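Long-range contacts in luciferase-like enzymeAMP-CoA-ligase (Zophobas atratus, PDB 4W8O), which probably activates carboxylic acids with ATP and passes them to coenzyme A, as AMP-CoA ligases related to the beetle luciferases do: residues G213-S218 / L264-V269; S218-T223 / V245-M250; Q257-Y262 / Y286-F291; E26-Y31 / R236-G241. All blocks are in the same frame, centred on the assembly; numbering follows the deposited sequence.

Contact 1 (G213-S218 / L264-V269); sequences GYDCRS and LTSLFV
Ser-218 and Leu-264 bring their CA atoms within 4.9 Å where a loop ends and strand 218-221 begins beside the approach to strand 266-268, and the carbonyl O of Ser-218 accepts two backbone bonds, from Thr-265 N (3.0 Å) and Ser-266 N (3.1 Å). The side chain of Thr-265 answers in the other direction: its OG1, held between the backbone N and the carbonyl carbon (chi1 62°), takes the N-H of Ser-218 almost straight on at 3.0 Å and gives its own proton to Ser-266 OG. The carboxylate of Asp-215 lies across Thr-265 CB at about a right angle, gripped side-on by Arg-217 through NE to OD1 (3.0 Å) and NH2 to OD2 (2.7 Å), while Thr-265 CG2 packs against Arg-217 NH2 at 3.5 Å. Without this carboxylate, as with an alanine here, the guanidinium of Arg-217 would probably lose its mate and be set free to swing off the threonine methyl. Since Asp-215 OD1 also accepts from Arg-217 N, residues 215 to 217 form an Asx turn, which here leads the chain into the parallel strands of a mixed sheet; Tyr-214 of the loop and Phe-268 of strand 266-268 line the pocket of the bound glycol.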
# COMPACT_ATOMS: atom_id res chain seq x y z
N GLY A 213 12.96 0.39 -8.83
CA GLY A 213 13.33 -0.19 -10.11
C GLY A 213 12.70 -1.52 -10.46
O GLY A 213 12.94 -2.03 -11.55
N TYR A 214 11.89 -2.07 -9.57
CA TYR A 214 11.32 -3.39 -9.81
C TYR A 214 10.14 -3.35 -10.79
O TYR A 214 9.43 -2.35 -10.90
CB TYR A 214 10.95 -4.11 -8.50
CG TYR A 214 9.99 -3.37 -7.60
CD1 TYR A 214 8.62 -3.45 -7.80
CD2 TYR A 214 10.45 -2.63 -6.52
CE1 TYR A 214 7.74 -2.78 -6.97
CE2 TYR A 214 9.58 -1.95 -5.69
CZ TYR A 214 8.22 -2.03 -5.92
OH TYR A 214 7.35 -1.38 -5.09
N ASP A 215 9.96 -4.46 -11.51
CA ASP A 215 8.96 -4.59 -12.57
C ASP A 215 7.55 -4.71 -11.98
O ASP A 215 7.31 -5.58 -11.14
CB ASP A 215 9.31 -5.84 -13.39
CG ASP A 215 8.56 -5.93 -14.71
OD1 ASP A 215 7.48 -5.32 -14.85
OD2 ASP A 215 9.05 -6.64 -15.61
N CYS A 216 6.64 -3.85 -12.43
CA CYS A 216 5.23 -3.84 -11.99
C CYS A 216 4.23 -3.87 -13.15
O CYS A 216 3.05 -3.59 -12.94
CB CYS A 216 4.94 -2.57 -11.17
SG CYS A 216 5.61 -2.53 -9.50
N ARG A 217 4.69 -4.18 -14.36
CA ARG A 217 3.84 -4.03 -15.55
C ARG A 217 2.53 -4.81 -15.43
O ARG A 217 1.46 -4.34 -15.83
CB ARG A 217 4.59 -4.46 -16.81
CG ARG A 217 5.72 -3.52 -17.20
CD ARG A 217 6.58 -4.12 -18.31
NE ARG A 217 7.22 -5.36 -17.87
CZ ARG A 217 7.78 -6.25 -18.67
NH1 ARG A 217 7.81 -6.07 -19.99
NH2 ARG A 217 8.34 -7.34 -18.15
N SER A 218 2.61 -6.01 -14.86
CA SER A 218 1.43 -6.77 -14.51
C SER A 218 1.65 -7.44 -13.15
O SER A 218 2.32 -8.48 -13.05
CB SER A 218 1.13 -7.79 -15.61
OG SER A 218 -0.17 -8.30 -15.44
N LEU A 264 1.64 -12.52 -15.99
CA LEU A 264 2.08 -11.64 -14.92
C LEU A 264 3.59 -11.51 -14.93
O LEU A 264 4.31 -12.46 -15.20
CB LEU A 264 1.63 -12.18 -13.55
CG LEU A 264 0.14 -12.38 -13.31
CD1 LEU A 264 -0.08 -13.01 -11.94
CD2 LEU A 264 -0.61 -11.06 -13.46
N THR A 265 4.05 -10.30 -14.61
CA THR A 265 5.46 -10.01 -14.47
C THR A 265 5.87 -9.99 -13.01
O THR A 265 7.06 -10.10 -12.71
CB THR A 265 5.79 -8.62 -15.05
OG1 THR A 265 5.08 -7.61 -14.32
CG2 THR A 265 5.43 -8.55 -16.52
N SER A 266 4.90 -9.81 -12.11
CA SER A 266 5.22 -9.65 -10.70
C SER A 266 4.12 -10.16 -9.78
O SER A 266 2.97 -10.36 -10.18
CB SER A 266 5.46 -8.17 -10.36
OG SER A 266 5.63 -7.39 -11.52
N LEU A 267 4.49 -10.32 -8.51
CA LEU A 267 3.56 -10.72 -7.49
C LEU A 267 4.10 -10.24 -6.15
O LEU A 267 5.29 -10.39 -5.87
CB LEU A 267 3.41 -12.24 -7.52
CG LEU A 267 3.14 -13.01 -6.23
CD1 LEU A 267 1.73 -12.72 -5.75
CD2 LEU A 267 3.32 -14.50 -6.50
N PHE A 268 3.24 -9.63 -5.32
CA PHE A 268 3.59 -9.40 -3.93
C PHE A 268 2.80 -10.36 -3.04
O PHE A 268 1.60 -10.53 -3.22
CB PHE A 268 3.33 -7.98 -3.46
CG PHE A 268 3.42 -7.84 -1.97
CD1 PHE A 268 4.65 -7.78 -1.33
CD2 PHE A 268 2.27 -7.85 -1.19
CE1 PHE A 268 4.73 -7.70 0.04
CE2 PHE A 268 2.35 -7.77 0.19
CZ PHE A 268 3.58 -7.70 0.81
N VAL A 269 3.50 -10.97 -2.09
CA VAL A 269 2.88 -11.83 -1.08
C VAL A 269 3.87 -12.07 0.07
O VAL A 269 5.08 -12.13 -0.14
CB VAL A 269 2.40 -13.17 -1.69
CG1 VAL A 269 3.57 -14.06 -2.09
CG2 VAL A 269 1.47 -13.91 -0.73

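Contact 2 (S218-T223 / V245-M250); sequences SILHFT and VFARSM
Leu-220 and Val-245 stand side by side on one face of a parallel pair of strands, His-221 and Phe-246 on the other. The ladder is held by Val-245 N to Ile-219 O at 2.7 Å and His-221 N to Val-245 O at 2.9 Å; a weak third bond, Ala-247 N to His-221 O, follows as the strands finish. With CG anti to its backbone N (chi1 174°), Leu-220 leans CD1 over the Val-245 carbonyl and meets Val-245 CG1 at 3.8 Å, a methyl bump set beside the valine fork. Beyond the strands, residues 247 to 250 curve into a hollow that the ring of Phe-222 fills. Met-250 CG sits over one face of this ring, displaced toward the rim, with a CH-pi distance of 3.8 Å to the Phe-222 ring centroid. Ala-247 O comes to the ring edge, near its plane, 3.4 Å from Phe-222 CD1, and Ala-247 CB lies 3.8 Å from Phe-222 CE1. Were the ring cut back to an alanine, a gap would probably open between Ala-247 and Met-250, taking away the surface under Met-250 CG. Thr-255 of the following helix packs on both Phe-222 and Met-250. One water donates to Phe-222 O and Ala-247 O, tying the diverging backbones together. Chemically, the contact passes from backbone bonding within a beta-alpha-beta unit to apolar filling around one aromatic ring, with water meeting the carbonyls where the chains part.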
# COMPACT_ATOMS: atom_id res chain seq x y z
N SER A 218 2.61 -6.01 -14.86
CA SER A 218 1.43 -6.77 -14.51
C SER A 218 1.65 -7.44 -13.15
O SER A 218 2.32 -8.48 -13.05
CB SER A 218 1.13 -7.79 -15.61
OG SER A 218 -0.17 -8.30 -15.44
N ILE A 219 1.11 -6.82 -12.10
CA ILE A 219 1.40 -7.23 -10.72
C ILE A 219 0.17 -7.81 -10.02
O ILE A 219 -0.90 -7.20 -10.01
CB ILE A 219 2.02 -6.08 -9.89
CG1 ILE A 219 2.33 -6.57 -8.46
CG2 ILE A 219 1.11 -4.86 -9.85
CD1 ILE A 219 3.21 -5.63 -7.66
N LEU A 220 0.33 -9.00 -9.45
CA LEU A 220 -0.71 -9.67 -8.68
C LEU A 220 -0.49 -9.43 -7.19
O LEU A 220 0.65 -9.43 -6.72
CB LEU A 220 -0.70 -11.18 -8.96
CG LEU A 220 -1.62 -12.11 -8.15
CD1 LEU A 220 -3.09 -11.72 -8.29
CD2 LEU A 220 -1.43 -13.56 -8.57
N HIS A 221 -1.57 -9.21 -6.45
CA HIS A 221 -1.48 -9.20 -5.00
C HIS A 221 -2.78 -9.69 -4.37
O HIS A 221 -3.81 -9.78 -5.03
CB HIS A 221 -1.14 -7.80 -4.50
CG HIS A 221 -2.27 -6.84 -4.58
ND1 HIS A 221 -2.95 -6.40 -3.47
CD2 HIS A 221 -2.87 -6.26 -5.64
CE1 HIS A 221 -3.91 -5.58 -3.84
NE2 HIS A 221 -3.88 -5.48 -5.16
N PHE A 222 -2.70 -10.00 -3.09
CA PHE A 222 -3.83 -10.54 -2.34
C PHE A 222 -4.27 -9.62 -1.21
O PHE A 222 -5.40 -9.73 -0.75
CB PHE A 222 -3.45 -11.91 -1.77
CG PHE A 222 -2.98 -12.88 -2.81
CD1 PHE A 222 -3.90 -13.60 -3.57
CD2 PHE A 222 -1.64 -13.07 -3.06
CE1 PHE A 222 -3.48 -14.49 -4.54
CE2 PHE A 222 -1.21 -13.95 -4.04
CZ PHE A 222 -2.13 -14.66 -4.78
N THR A 223 -3.38 -8.74 -0.75
CA THR A 223 -3.66 -7.86 0.37
C THR A 223 -4.76 -6.88 0.04
O THR A 223 -4.84 -6.37 -1.07
CB THR A 223 -2.42 -7.02 0.78
OG1 THR A 223 -1.78 -6.49 -0.40
CG2 THR A 223 -1.42 -7.86 1.57
N VAL A 245 -3.48 -6.81 -10.71
CA VAL A 245 -4.28 -8.03 -10.62
C VAL A 245 -4.49 -8.42 -9.15
O VAL A 245 -3.58 -8.34 -8.34
CB VAL A 245 -3.62 -9.19 -11.40
CG1 VAL A 245 -4.58 -10.37 -11.54
CG2 VAL A 245 -3.14 -8.71 -12.77
N PHE A 246 -5.71 -8.82 -8.82
CA PHE A 246 -6.01 -9.26 -7.46
C PHE A 246 -6.77 -10.58 -7.46
O PHE A 246 -7.40 -10.96 -8.44
CB PHE A 246 -6.79 -8.18 -6.69
CG PHE A 246 -8.09 -7.79 -7.32
CD1 PHE A 246 -9.25 -8.50 -7.04
CD2 PHE A 246 -8.16 -6.72 -8.20
CE1 PHE A 246 -10.45 -8.15 -7.63
CE2 PHE A 246 -9.36 -6.37 -8.79
CZ PHE A 246 -10.51 -7.09 -8.51
N ALA A 247 -6.66 -11.28 -6.33
CA ALA A 247 -7.43 -12.48 -6.07
C ALA A 247 -7.70 -12.53 -4.57
O ALA A 247 -6.92 -12.02 -3.75
CB ALA A 247 -6.67 -13.71 -6.53
N ARG A 248 -8.83 -13.13 -4.21
CA ARG A 248 -9.30 -13.09 -2.84
C ARG A 248 -8.40 -13.89 -1.90
O ARG A 248 -8.08 -13.44 -0.81
CB ARG A 248 -10.73 -13.64 -2.74
CG ARG A 248 -11.51 -13.00 -1.62
CD ARG A 248 -12.11 -11.67 -2.08
NE ARG A 248 -13.36 -11.87 -2.82
CZ ARG A 248 -14.53 -12.18 -2.25
NH1 ARG A 248 -15.60 -12.35 -3.01
NH2 ARG A 248 -14.62 -12.34 -0.94
N SER A 249 -7.99 -15.07 -2.35
CA SER A 249 -7.22 -15.98 -1.53
C SER A 249 -6.03 -16.52 -2.29
O SER A 249 -6.12 -16.79 -3.48
CB SER A 249 -8.08 -17.17 -1.10
OG SER A 249 -9.14 -16.73 -0.28
N MET A 250 -4.93 -16.69 -1.59
CA MET A 250 -3.74 -17.23 -2.17
C MET A 250 -3.83 -18.75 -2.14
O MET A 250 -4.03 -19.34 -1.09
CB MET A 250 -2.54 -16.74 -1.37
CG MET A 250 -1.21 -16.90 -2.08
SD MET A 250 -0.68 -18.61 -2.11
CE MET A 250 0.78 -18.43 -3.12
O HOH W 1 -7.41 -9.61 -2.63
O HOH W 2 -7.04 -10.89 1.04

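Contact 3 (Q257-Y262 / Y286-F291); sequences QMIEKY and YDLSSF
Gln-257 crosses the phenol end of Tyr-286 at a slant, Gln-257 CG lying 3.4 Å from Tyr-286 CE1 and the amide plane turned 44° from the ring. From there Gln-257 NE2 donates to Tyr-286 OH at 3.1 Å, the hydroxyl lying close to the amide plane, so the glutamine reaches past the ring to its oxygen. The same hydroxyl is also hydrogen-bonded to Glu-253, one turn earlier on the helix. Glu-260 approaches Tyr-286 differently, crossing it at about a right angle with OE2 near the plane of the ring at its edge. Its CG is anti to the backbone N (chi1 -174°) and the chain stays extended, which carries Glu-260 OE1 to within 2.6 Å of Asp-287 N, with the N-H pointing practically straight at it (178°). The donor comes from the anti side, out of the carboxylate plane. Asp-287 turns its own carboxylate elsewhere: OD1 accepts from Ser-289 N, making an Asx turn, and also from Ser-289 OG. On the inner side of the helix Ile-259 divides its branches, CG2 reaching Leu-288 CD2 at 3.9 Å and CD1 reaching Phe-291 CD1 at 4.0 Å, each pair crossing at a slant. The helix thus holds the loop that leads to strand 293-297 in two ways: polar side chains bind Tyr-286 and Asp-287, one carboxylate accepting a backbone N-H, and isoleucine supplies an apolar seat for the turn that follows.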
# COMPACT_ATOMS: atom_id res chain seq x y z
N GLN A 257 -1.48 -20.64 -12.29
CA GLN A 257 -2.42 -20.50 -13.41
C GLN A 257 -2.60 -19.03 -13.81
O GLN A 257 -2.63 -18.71 -15.01
CB GLN A 257 -3.78 -21.11 -13.06
CG GLN A 257 -3.78 -22.63 -13.03
CD GLN A 257 -4.96 -23.20 -12.26
OE1 GLN A 257 -5.94 -22.51 -11.98
NE2 GLN A 257 -4.86 -24.47 -11.91
N MET A 258 -2.74 -18.15 -12.82
CA MET A 258 -2.92 -16.72 -13.10
C MET A 258 -1.68 -16.11 -13.76
O MET A 258 -1.80 -15.31 -14.68
CB MET A 258 -3.30 -15.93 -11.84
CG MET A 258 -4.74 -16.12 -11.39
SD MET A 258 -5.16 -15.17 -9.91
CE MET A 258 -6.59 -16.09 -9.33
N ILE A 259 -0.49 -16.51 -13.30
CA ILE A 259 0.76 -16.06 -13.92
C ILE A 259 0.80 -16.44 -15.39
O ILE A 259 1.19 -15.64 -16.25
CB ILE A 259 2.01 -16.63 -13.20
CG1 ILE A 259 2.15 -15.99 -11.82
CG2 ILE A 259 3.27 -16.39 -14.02
CD1 ILE A 259 3.11 -16.71 -10.90
N GLU A 260 0.39 -17.67 -15.69
CA GLU A 260 0.27 -18.12 -17.07
C GLU A 260 -0.83 -17.37 -17.82
O GLU A 260 -0.60 -16.86 -18.92
CB GLU A 260 -0.05 -19.61 -17.09
CG GLU A 260 -0.06 -20.22 -18.47
CD GLU A 260 -0.17 -21.72 -18.41
OE1 GLU A 260 0.84 -22.40 -18.64
OE2 GLU A 260 -1.27 -22.22 -18.08
N LYS A 261 -2.02 -17.31 -17.22
CA LYS A 261 -3.21 -16.77 -17.89
C LYS A 261 -3.12 -15.28 -18.23
O LYS A 261 -3.55 -14.87 -19.30
CB LYS A 261 -4.47 -17.02 -17.06
CG LYS A 261 -5.76 -16.60 -17.76
CD LYS A 261 -7.00 -17.04 -17.00
CE LYS A 261 -8.27 -16.72 -17.78
NZ LYS A 261 -8.40 -17.52 -19.04
N TYR A 262 -2.58 -14.48 -17.32
CA TYR A 262 -2.50 -13.04 -17.53
C TYR A 262 -1.09 -12.57 -17.89
O TYR A 262 -0.87 -11.38 -18.10
CB TYR A 262 -3.02 -12.29 -16.29
CG TYR A 262 -4.44 -12.68 -15.94
CD1 TYR A 262 -5.49 -12.34 -16.79
CD2 TYR A 262 -4.74 -13.40 -14.79
CE1 TYR A 262 -6.80 -12.70 -16.49
CE2 TYR A 262 -6.04 -13.77 -14.48
CZ TYR A 262 -7.07 -13.42 -15.34
OH TYR A 262 -8.36 -13.77 -15.05
N TYR A 286 3.20 -25.43 -16.15
CA TYR A 286 2.78 -24.03 -16.31
C TYR A 286 3.84 -23.23 -17.04
O TYR A 286 5.03 -23.37 -16.78
CB TYR A 286 2.50 -23.40 -14.95
CG TYR A 286 1.29 -23.99 -14.29
CD1 TYR A 286 0.02 -23.72 -14.78
CD2 TYR A 286 1.41 -24.85 -13.20
CE1 TYR A 286 -1.10 -24.28 -14.20
CE2 TYR A 286 0.29 -25.41 -12.62
CZ TYR A 286 -0.96 -25.13 -13.12
OH TYR A 286 -2.09 -25.67 -12.55
N ASP A 287 3.40 -22.39 -17.97
CA ASP A 287 4.27 -21.44 -18.64
C ASP A 287 4.40 -20.22 -17.75
O ASP A 287 3.49 -19.39 -17.68
CB ASP A 287 3.69 -21.07 -20.01
CG ASP A 287 4.53 -20.03 -20.75
OD1 ASP A 287 5.62 -19.65 -20.28
OD2 ASP A 287 4.07 -19.59 -21.82
N LEU A 288 5.54 -20.11 -17.08
CA LEU A 288 5.81 -19.03 -16.15
C LEU A 288 6.85 -18.05 -16.69
O LEU A 288 7.41 -17.27 -15.93
CB LEU A 288 6.32 -19.61 -14.83
CG LEU A 288 5.47 -20.71 -14.20
CD1 LEU A 288 6.16 -21.24 -12.96
CD2 LEU A 288 4.06 -20.21 -13.89
N SER A 289 7.10 -18.08 -18.00
CA SER A 289 8.21 -17.32 -18.59
C SER A 289 8.02 -15.80 -18.55
O SER A 289 8.99 -15.07 -18.69
CB SER A 289 8.50 -17.78 -20.03
OG SER A 289 7.37 -17.58 -20.86
N SER A 290 6.78 -15.33 -18.36
CA SER A 290 6.50 -13.90 -18.24
C SER A 290 6.93 -13.31 -16.90
O SER A 290 7.07 -12.09 -16.77
CB SER A 290 5.00 -13.64 -18.43
OG SER A 290 4.25 -14.13 -17.32
N PHE A 291 7.12 -14.16 -15.90
CA PHE A 291 7.31 -13.71 -14.52
C PHE A 291 8.72 -13.20 -14.28
O PHE A 291 9.68 -13.89 -14.58
CB PHE A 291 6.99 -14.85 -13.55
CG PHE A 291 6.81 -14.40 -12.13
CD1 PHE A 291 5.67 -13.71 -11.74
CD2 PHE A 291 7.77 -14.69 -11.17
CE1 PHE A 291 5.50 -13.31 -10.43
CE2 PHE A 291 7.61 -14.29 -9.86
CZ PHE A 291 6.47 -13.59 -9.49

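Contact 4 (E26-Y31 / R236-G241); sequences ECCEKY and RTFLDG
A Schellman motif closes helix 228-239, and its positive-phi residue, Gly-241, lies over the ring of Tyr-31, the residue at which helix 20-30 gives out. The motif is made by Ser-242 N bonding to Thr-237 O and Gly-241 N to Phe-238 O. The ends of the two helices pack against each other here. The aromatic ring is laid flat on the turn: Gly-241 CA stands 3.6 Å from the Tyr-31 ring centroid, close to the ring normal, in a CH-pi contact, and Gly-241 N and Asp-240 C cover the same face nearer its rim. Lys-30 CB takes the opposite face, and Lys-30 NZ reaches round to donate to Tyr-31 OH at 2.8 Å. The absence of a side chain at Gly-241 is what lets the ring come so near, because a beta carbon built there would fall 2.4 Å from Tyr-31 CG. One turn back along helix 20-30, Cys-27 meets Phe-238: Cys-27 CB comes to the ring edge, 3.9 Å from Phe-238 CD2. Cys-28 brings its sulfur to the same ring obliquely, SG lying 3.7 Å from Phe-238 CE2. Tyr-48 of helix 48-64 adds an edge-to-face contact with this phenylalanine and also touches Cys-28 and Tyr-31, so three helices converge here. Behind the turn, Asp-240 bonds to Ser-242 OG through OD1 and makes a salt bridge to Arg-236. Cys-27 SG, set anti to its own carbonyl carbon (chi1 -73°), is turned to within 3.2 Å of Phe-238 O.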
# COMPACT_ATOMS: atom_id res chain seq x y z
N GLU A 26 -4.98 12.25 -13.78
CA GLU A 26 -3.99 12.41 -14.85
C GLU A 26 -3.50 11.06 -15.39
O GLU A 26 -3.36 10.89 -16.60
CB GLU A 26 -2.79 13.22 -14.34
CG GLU A 26 -1.65 13.38 -15.33
CD GLU A 26 -0.38 13.94 -14.70
OE1 GLU A 26 -0.45 14.53 -13.60
OE2 GLU A 26 0.70 13.78 -15.31
N CYS A 27 -3.25 10.11 -14.48
CA CYS A 27 -2.84 8.77 -14.89
C CYS A 27 -3.90 8.11 -15.76
O CYS A 27 -3.58 7.53 -16.79
CB CYS A 27 -2.54 7.90 -13.66
SG CYS A 27 -1.00 8.33 -12.82
N CYS A 28 -5.17 8.23 -15.37
CA CYS A 28 -6.27 7.71 -16.17
C CYS A 28 -6.28 8.28 -17.60
O CYS A 28 -6.44 7.52 -18.55
CB CYS A 28 -7.63 7.96 -15.49
SG CYS A 28 -8.01 6.84 -14.11
N GLU A 29 -6.11 9.60 -17.74
CA GLU A 29 -6.10 10.23 -19.07
C GLU A 29 -4.93 9.76 -19.91
O GLU A 29 -5.07 9.48 -21.10
CB GLU A 29 -6.04 11.76 -18.94
CG GLU A 29 -7.32 12.37 -18.42
CD GLU A 29 -7.27 13.88 -18.23
OE1 GLU A 29 -6.22 14.40 -17.78
OE2 GLU A 29 -8.30 14.54 -18.49
N LYS A 30 -3.77 9.67 -19.27
CA LYS A 30 -2.54 9.31 -19.95
C LYS A 30 -2.59 7.87 -20.47
O LYS A 30 -2.14 7.60 -21.59
CB LYS A 30 -1.35 9.49 -19.00
CG LYS A 30 -0.03 9.73 -19.68
CD LYS A 30 1.12 9.84 -18.69
CE LYS A 30 2.46 9.82 -19.42
NZ LYS A 30 3.58 9.36 -18.55
N TYR A 31 -3.15 6.96 -19.67
CA TYR A 31 -3.14 5.53 -19.99
C TYR A 31 -4.53 4.97 -20.26
O TYR A 31 -4.78 3.80 -19.99
CB TYR A 31 -2.47 4.76 -18.84
CG TYR A 31 -1.09 5.31 -18.53
CD1 TYR A 31 -0.06 5.19 -19.46
CD2 TYR A 31 -0.83 5.95 -17.32
CE1 TYR A 31 1.20 5.69 -19.19
CE2 TYR A 31 0.43 6.45 -17.04
CZ TYR A 31 1.44 6.32 -17.98
OH TYR A 31 2.69 6.82 -17.72
N ARG A 236 1.23 2.84 -7.47
CA ARG A 236 2.38 2.49 -8.31
C ARG A 236 1.97 1.99 -9.71
O ARG A 236 2.65 2.30 -10.68
CB ARG A 236 3.27 1.46 -7.59
CG ARG A 236 4.36 0.82 -8.42
CD ARG A 236 5.38 1.82 -8.95
NE ARG A 236 6.35 1.14 -9.80
CZ ARG A 236 6.15 0.79 -11.07
NH1 ARG A 236 5.01 1.07 -11.69
NH2 ARG A 236 7.10 0.15 -11.72
N THR A 237 0.88 1.23 -9.81
CA THR A 237 0.44 0.76 -11.12
C THR A 237 -0.18 1.88 -11.95
O THR A 237 -0.01 1.93 -13.18
CB THR A 237 -0.54 -0.43 -11.04
OG1 THR A 237 -1.70 -0.07 -10.29
CG2 THR A 237 0.13 -1.66 -10.41
N PHE A 238 -0.91 2.78 -11.30
CA PHE A 238 -1.43 3.97 -11.97
C PHE A 238 -0.29 4.80 -12.56
O PHE A 238 -0.39 5.28 -13.69
CB PHE A 238 -2.24 4.84 -11.00
CG PHE A 238 -3.71 4.54 -10.99
CD1 PHE A 238 -4.19 3.36 -10.42
CD2 PHE A 238 -4.63 5.44 -11.51
CE1 PHE A 238 -5.54 3.08 -10.40
CE2 PHE A 238 -5.98 5.17 -11.49
CZ PHE A 238 -6.44 3.99 -10.93
N LEU A 239 0.80 4.92 -11.81
CA LEU A 239 1.89 5.84 -12.13
C LEU A 239 2.43 5.69 -13.55
O LEU A 239 2.72 6.69 -14.19
CB LEU A 239 3.04 5.68 -11.12
CG LEU A 239 4.23 6.64 -11.27
CD1 LEU A 239 4.80 7.01 -9.90
CD2 LEU A 239 5.32 6.06 -12.15
N ASP A 240 2.55 4.45 -14.03
CA ASP A 240 3.07 4.18 -15.38
C ASP A 240 2.12 3.32 -16.23
O ASP A 240 2.55 2.66 -17.19
CB ASP A 240 4.46 3.54 -15.31
CG ASP A 240 4.43 2.12 -14.78
OD1 ASP A 240 3.36 1.61 -14.40
OD2 ASP A 240 5.51 1.49 -14.75
N GLY A 241 0.84 3.33 -15.87
CA GLY A 241 -0.19 2.66 -16.65
C GLY A 241 -0.06 1.16 -16.68
O GLY A 241 -0.46 0.52 -17.65

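Contacts 1 and 2 share Ser-218 and work on one sheet, their centres about 11 Å apart: strand 218-221 bonds to 266-268 on one flank and to 243-246 on the other, Leu-220 O meeting Phe-268 N at 2.9 Å. Contact 3 lies outward, about 12 Å from contact 1 between centres, and is tied to it by Ser-290 OG and Leu-264 O. Its helix packs on contact 2 through Met-258 against Ala-247. Contact 4 is on helix 228-239, its centre about 24 Å from that of contact 3; its Thr-237 packs on Ile-219 of contact 2. That helix also supplies Ile-228, Thr-229 and Ala-232 to the pocket holding the polyethylene glycol, which Tyr-214 and Phe-268 of contact 1 line as well.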